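PDB 6U1R: SxtG from Microseira wollei, which probably transfers an amidino group to its substrate, as an amidinotransferase of the saxitoxin biosynthetic pathway. Local coordinates for residues A[264-269]-A[365-370]; A[276-281]-A[319-324]. All coordinates share one frame; numbering follows the deposited sequence.

In the fold
The four segments come along the chain in the order 264-269, 276-281, 319-324, 365-370, so contact 2 is nested inside the loop that contact 1 closes. Their centres lie about 8 Å apart, and contact 1 is nearer the centre of the folded chain (about 5 Å from it, against 13 Å for the centre of contact 2). Residues 264-269 lead into strand 269-273, which pairs antiparallel with strand 276-279 of contact 2. Two asparagine amides probably tie the contacts together: Asn322 ND2 lies 3.0 Å from Asp266 O, and Asn280 ND2 3.0 Å from Thr267 O. Through these asparagines the hydrophobic packing of contact 2 is joined to loops carrying His264 and Cys368, both predicted active-site residues.

Contact 1 (A[264-269]-A[365-370]); sequences HIDTTL and SFHCAT
Asp266 spans the gap between the loop 264-269 and the turn 365-370, where it meets His367 and Cys368. Along the first loop, His264 comes before it: its ND1 stays 5.4 Å from Cys368 SG, too far for contact, and its NE2 is hydrogen-bonded to Asp215. Next, Ile265 turns the chain, its carbonyl oxygen accepting from Thr268 N at 2.8 Å and from Leu269 N at 3.0 Å, and this tight loop presents Asp266 to the opposite segment.

The carboxylate of Asp266 does the touching. With chi1 at 51°, CG sits between the backbone N and the carbonyl carbon, and OD2 is carried to the edge of the His367 ring. There His367 ND1 donates to OD2 at 2.7 Å, with an almost straight N-H...O angle of 172°. The oxygen lies essentially in the imidazole plane and uses its anti lone pair, while the carboxylate is turned 74° from the ring. The other ring nitrogen, NE2, is bonded to Glu33, so carboxylates hold both nitrogens, fixing the ring's rotation.

This pairing lies beside the predicted active site, near the middle of the amidinotransferase fold, a ring of beta-beta-alpha-beta units. Cys368, predicted to form the amidino-cysteine intermediate, points its SG alongside the same carboxylate, 3.5 Å from Asp266 OD2 and 4.0 Å from OD1. Cysteine suits the place because its sulfur is a good nucleophile, as the predicted covalent intermediate requires. His367 and Cys368 open a type I turn running to Thr370, overlapped by the bond from Ala369 N to Ser365 O at 2.9 Å; adjacent positions there direct imidazole and sulfur to one aspartate. Beyond Asp266, Thr267 and Thr268 carry the chain away to Leu269, where strand 269-273 begins.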
loop_
_atom_site.group_PDB
_atom_site.type_symbol
_atom_site.label_atom_id
_atom_site.label_comp_id
_atom_site.label_asym_id
_atom_site.label_seq_id
_atom_site.Cartn_x
_atom_site.Cartn_y
_atom_site.Cartn_z
ATOM N N HIS A 264 5.977 15.132 12.547
ATOM C CA HIS A 264 4.933 15.899 11.868
ATOM C C HIS A 264 5.333 17.364 11.749
ATOM O O HIS A 264 6.034 17.904 12.611
ATOM C CB HIS A 264 3.564 15.733 12.549
ATOM C CG HIS A 264 3.152 14.300 12.663
ATOM N ND1 HIS A 264 2.358 13.821 13.683
ATOM C CD2 HIS A 264 3.467 13.229 11.894
ATOM C CE1 HIS A 264 2.212 12.514 13.545
ATOM N NE2 HIS A 264 2.856 12.133 12.455
ATOM N N ILE A 265 4.949 17.976 10.629
ATOM C CA ILE A 265 5.403 19.319 10.263
ATOM C C ILE A 265 4.376 20.405 10.602
ATOM O O ILE A 265 4.692 21.608 10.479
ATOM C CB ILE A 265 5.771 19.344 8.759
ATOM C CG1 ILE A 265 6.806 20.440 8.428
ATOM C CG2 ILE A 265 4.509 19.450 7.858
ATOM C CD1 ILE A 265 7.357 20.350 6.971
ATOM N N ASP A 266 3.172 20.034 11.042
ATOM C CA ASP A 266 2.080 20.994 11.119
ATOM C C ASP A 266 2.015 21.727 12.472
ATOM O O ASP A 266 0.971 22.298 12.815
ATOM C CB ASP A 266 0.732 20.339 10.726
ATOM C CG ASP A 266 0.406 19.030 11.440
ATOM O OD1 ASP A 266 1.256 18.442 12.126
ATOM O OD2 ASP A 266 -0.768 18.561 11.262
ATOM N N THR A 267 3.130 21.770 13.214
ATOM C CA THR A 267 3.409 22.843 14.165
ATOM C C THR A 267 4.696 23.583 13.809
ATOM O O THR A 267 5.190 24.371 14.627
ATOM C CB THR A 267 3.501 22.336 15.615
ATOM O OG1 THR A 267 4.569 21.403 15.760
ATOM C CG2 THR A 267 2.215 21.690 16.053
ATOM N N THR A 268 5.222 23.382 12.594
ATOM C CA THR A 268 6.491 23.947 12.145
ATOM C C THR A 268 6.318 24.878 10.957
ATOM O O THR A 268 6.823 26.023 10.983
ATOM C CB THR A 268 7.474 22.809 11.788
ATOM O OG1 THR A 268 7.764 22.008 12.953
ATOM C CG2 THR A 268 8.783 23.354 11.193
ATOM N N LEU A 269 5.600 24.426 9.923
ATOM C CA LEU A 269 5.462 25.140 8.652
ATOM C C LEU A 269 4.015 24.964 8.209
ATOM O O LEU A 269 3.623 23.850 7.837
ATOM C CB LEU A 269 6.434 24.572 7.616
ATOM C CG LEU A 269 6.656 25.385 6.343
ATOM C CD1 LEU A 269 7.600 26.555 6.576
ATOM C CD2 LEU A 269 7.159 24.488 5.233
ATOM N N SER A 365 -4.093 18.668 17.250
ATOM C CA SER A 365 -5.109 19.705 17.379
ATOM C C SER A 365 -5.892 19.733 16.066
ATOM O O SER A 365 -6.020 18.690 15.419
ATOM C CB SER A 365 -4.477 21.058 17.731
ATOM O OG SER A 365 -5.470 22.026 18.048
ATOM N N PHE A 366 -6.405 20.899 15.646
ATOM C CA PHE A 366 -7.432 20.934 14.595
ATOM C C PHE A 366 -6.930 20.352 13.270
ATOM O O PHE A 366 -7.647 19.604 12.592
ATOM C CB PHE A 366 -7.916 22.371 14.363
ATOM C CG PHE A 366 -8.326 23.079 15.619
ATOM C CD1 PHE A 366 -9.477 22.704 16.303
ATOM C CD2 PHE A 366 -7.544 24.116 16.132
ATOM C CE1 PHE A 366 -9.843 23.352 17.469
ATOM C CE2 PHE A 366 -7.900 24.760 17.275
ATOM C CZ PHE A 366 -9.046 24.387 17.954
ATOM N N HIS A 367 -5.727 20.741 12.843
ATOM C CA HIS A 367 -5.218 20.233 11.575
ATOM C C HIS A 367 -4.965 18.727 11.648
ATOM O O HIS A 367 -5.302 17.995 10.713
ATOM C CB HIS A 367 -3.962 21.015 11.175
ATOM C CG HIS A 367 -3.472 20.740 9.782
ATOM N ND1 HIS A 367 -2.401 19.910 9.522
ATOM C CD2 HIS A 367 -3.880 21.211 8.579
ATOM C CE1 HIS A 367 -2.174 19.876 8.222
ATOM N NE2 HIS A 367 -3.058 20.653 7.623
ATOM N N CYS A 368 -4.400 18.241 12.761
ATOM C CA CYS A 368 -4.159 16.806 12.936
ATOM C C CYS A 368 -5.457 16.010 12.923
ATOM O O CYS A 368 -5.488 14.868 12.453
ATOM C CB CYS A 368 -3.459 16.537 14.264
ATOM S SG CYS A 368 -1.812 17.191 14.339
ATOM N N ALA A 369 -6.510 16.578 13.516
ATOM C CA ALA A 369 -7.780 15.919 13.739
ATOM C C ALA A 369 -8.644 15.858 12.493
ATOM O O ALA A 369 -9.745 15.301 12.567
ATOM C CB ALA A 369 -8.547 16.640 14.858
ATOM N N THR A 370 -8.171 16.372 11.354
ATOM C CA THR A 370 -8.988 16.436 10.149
ATOM C C THR A 370 -8.250 15.911 8.928
ATOM O O THR A 370 -7.018 15.928 8.855
ATOM C CB THR A 370 -9.445 17.882 9.865
ATOM O OG1 THR A 370 -8.303 18.751 9.824
ATOM C CG2 THR A 370 -10.457 18.333 10.915
#

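Contact 2 (A[276-281]-A[319-324]); sequences KILVNP and AGLNVL
Leucine meets leucine at the heart of this contact, where Leu278 on strand 276-279 packs against Leu321 at the end of a short 3-10 segment. Each leucine sets a methyl against the other's branch carbon: Leu278 CD2 is 4.0 Å from Leu321 CG, and Leu278 CG is 4.1 Å from Leu321 CD2. Leu278 has CG anti to its backbone N (chi1 -180°), which extends the isobutyl group away from the strand backbone, so that CD2 reaches Leu321 CG. Trp347 also touches Leu278, while Val323, two residues on from Leu321, packs on Leu272, Val331 and Val333.

A second kind of packing sets aliphatic carbon against the main chain. Leu321 CD2 rests on the backbone where the strand ends, 4.1 Å from Val279 C and 3.8 Å from Asn280 N, and also lies 3.9 Å from Asn280 CB. Of the Asn280 side chain, it is CB that meets the leucine.

Its amide turns to polar work: OD1 accepts from Glu282 N in an Asx turn, and also from Phe283 N. Across the contact, Asn322 centres an inverse gamma turn, closed by a weak bond from Val323 N to Leu321 O, and its OD1 accepts from Cys368 N. The amide oxygens of both asparagines are thus engaged by neighbouring loops, so the link between strand and 3-10 turn itself rests on dispersion and the exclusion of water.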
loop_
_atom_site.group_PDB
_atom_site.type_symbol
_atom_site.label_atom_id
_atom_site.label_comp_id
_atom_site.label_asym_id
_atom_site.label_seq_id
_atom_site.Cartn_x
_atom_site.Cartn_y
_atom_site.Cartn_z
ATOM N N LYS A 276 1.113 33.354 1.902
ATOM C CA LYS A 276 1.149 33.504 3.362
ATOM C C LYS A 276 1.467 32.166 4.025
ATOM O O LYS A 276 0.670 31.232 3.938
ATOM C CB LYS A 276 -0.198 34.014 3.890
ATOM C CG LYS A 276 -0.727 35.282 3.214
ATOM C CD LYS A 276 0.171 36.465 3.470
ATOM C CE LYS A 276 -0.273 37.691 2.655
ATOM N NZ LYS A 276 -1.613 38.141 3.074
ATOM N N ILE A 277 2.590 32.083 4.731
ATOM C CA ILE A 277 2.984 30.843 5.390
ATOM C C ILE A 277 3.449 31.146 6.810
ATOM O O ILE A 277 4.289 32.025 7.030
ATOM C CB ILE A 277 4.054 30.093 4.569
ATOM C CG1 ILE A 277 4.345 28.710 5.159
ATOM C CG2 ILE A 277 5.326 30.940 4.371
ATOM C CD1 ILE A 277 5.014 27.780 4.149
ATOM N N LEU A 278 2.875 30.422 7.766
ATOM C CA LEU A 278 3.147 30.565 9.189
ATOM C C LEU A 278 4.316 29.671 9.591
ATOM O O LEU A 278 4.313 28.466 9.294
ATOM C CB LEU A 278 1.882 30.181 9.957
ATOM C CG LEU A 278 1.819 30.227 11.482
ATOM C CD1 LEU A 278 1.903 31.655 11.971
ATOM C CD2 LEU A 278 0.522 29.582 11.965
ATOM N N VAL A 279 5.302 30.245 10.297
ATOM C CA VAL A 279 6.540 29.541 10.603
ATOM C C VAL A 279 6.843 29.602 12.097
ATOM O O VAL A 279 6.637 30.631 12.750
ATOM C CB VAL A 279 7.714 30.120 9.785
ATOM C CG1 VAL A 279 8.988 29.453 10.171
ATOM C CG2 VAL A 279 7.430 29.950 8.309
ATOM N N ASN A 280 7.332 28.488 12.622
ATOM C CA ASN A 280 7.672 28.350 14.029
ATOM C C ASN A 280 9.050 28.954 14.274
ATOM O O ASN A 280 10.025 28.487 13.680
ATOM C CB ASN A 280 7.657 26.855 14.383
ATOM C CG ASN A 280 7.964 26.578 15.833
ATOM O OD1 ASN A 280 8.850 27.196 16.436
ATOM N ND2 ASN A 280 7.243 25.609 16.405
ATOM N N PRO A 281 9.185 29.973 15.136
ATOM C CA PRO A 281 10.490 30.647 15.255
ATOM C C PRO A 281 11.559 29.818 15.950
ATOM O O PRO A 281 12.748 30.134 15.806
ATOM C CB PRO A 281 10.159 31.912 16.060
ATOM C CG PRO A 281 9.034 31.528 16.912
ATOM C CD PRO A 281 8.193 30.553 16.053
ATOM N N ALA A 319 1.678 23.867 19.923
ATOM C CA ALA A 319 0.425 23.342 19.398
ATOM C C ALA A 319 -0.451 24.417 18.759
ATOM O O ALA A 319 -1.349 24.077 17.973
ATOM C CB ALA A 319 -0.361 22.644 20.511
ATOM N N GLY A 320 -0.225 25.696 19.077
ATOM C CA GLY A 320 -1.060 26.763 18.550
ATOM C C GLY A 320 -0.980 26.931 17.047
ATOM O O GLY A 320 -1.905 27.504 16.451
ATOM N N LEU A 321 0.119 26.478 16.420
ATOM C CA LEU A 321 0.268 26.545 14.968
ATOM C C LEU A 321 -0.588 25.525 14.217
ATOM O O LEU A 321 -0.730 25.650 12.995
ATOM C CB LEU A 321 1.742 26.353 14.566
ATOM C CG LEU A 321 2.648 27.585 14.644
ATOM C CD1 LEU A 321 3.128 27.829 16.059
ATOM C CD2 LEU A 321 3.827 27.413 13.701
ATOM N N ASN A 322 -1.167 24.530 14.902
ATOM C CA ASN A 322 -1.900 23.454 14.236
ATOM C C ASN A 322 -3.313 23.911 13.877
ATOM O O ASN A 322 -4.293 23.231 14.193
ATOM C CB ASN A 322 -1.923 22.230 15.161
ATOM C CG ASN A 322 -2.213 20.932 14.446
ATOM O OD1 ASN A 322 -3.185 20.229 14.773
ATOM N ND2 ASN A 322 -1.337 20.560 13.513
ATOM N N VAL A 323 -3.417 25.047 13.184
ATOM C CA VAL A 323 -4.699 25.647 12.811
ATOM C C VAL A 323 -5.300 24.958 11.591
ATOM O O VAL A 323 -4.621 24.205 10.880
ATOM C CB VAL A 323 -4.528 27.154 12.537
ATOM C CG1 VAL A 323 -4.151 27.897 13.825
ATOM C CG2 VAL A 323 -3.485 27.382 11.431
ATOM N N LEU A 324 -6.582 25.225 11.337
ATOM C CA LEU A 324 -7.308 24.675 10.189
ATOM C C LEU A 324 -7.974 25.835 9.460
ATOM O O LEU A 324 -8.741 26.583 10.069
ATOM C CB LEU A 324 -8.361 23.639 10.612
ATOM C CG LEU A 324 -9.241 23.082 9.476
ATOM C CD1 LEU A 324 -8.401 22.247 8.537
ATOM C CD2 LEU A 324 -10.443 22.281 9.987
#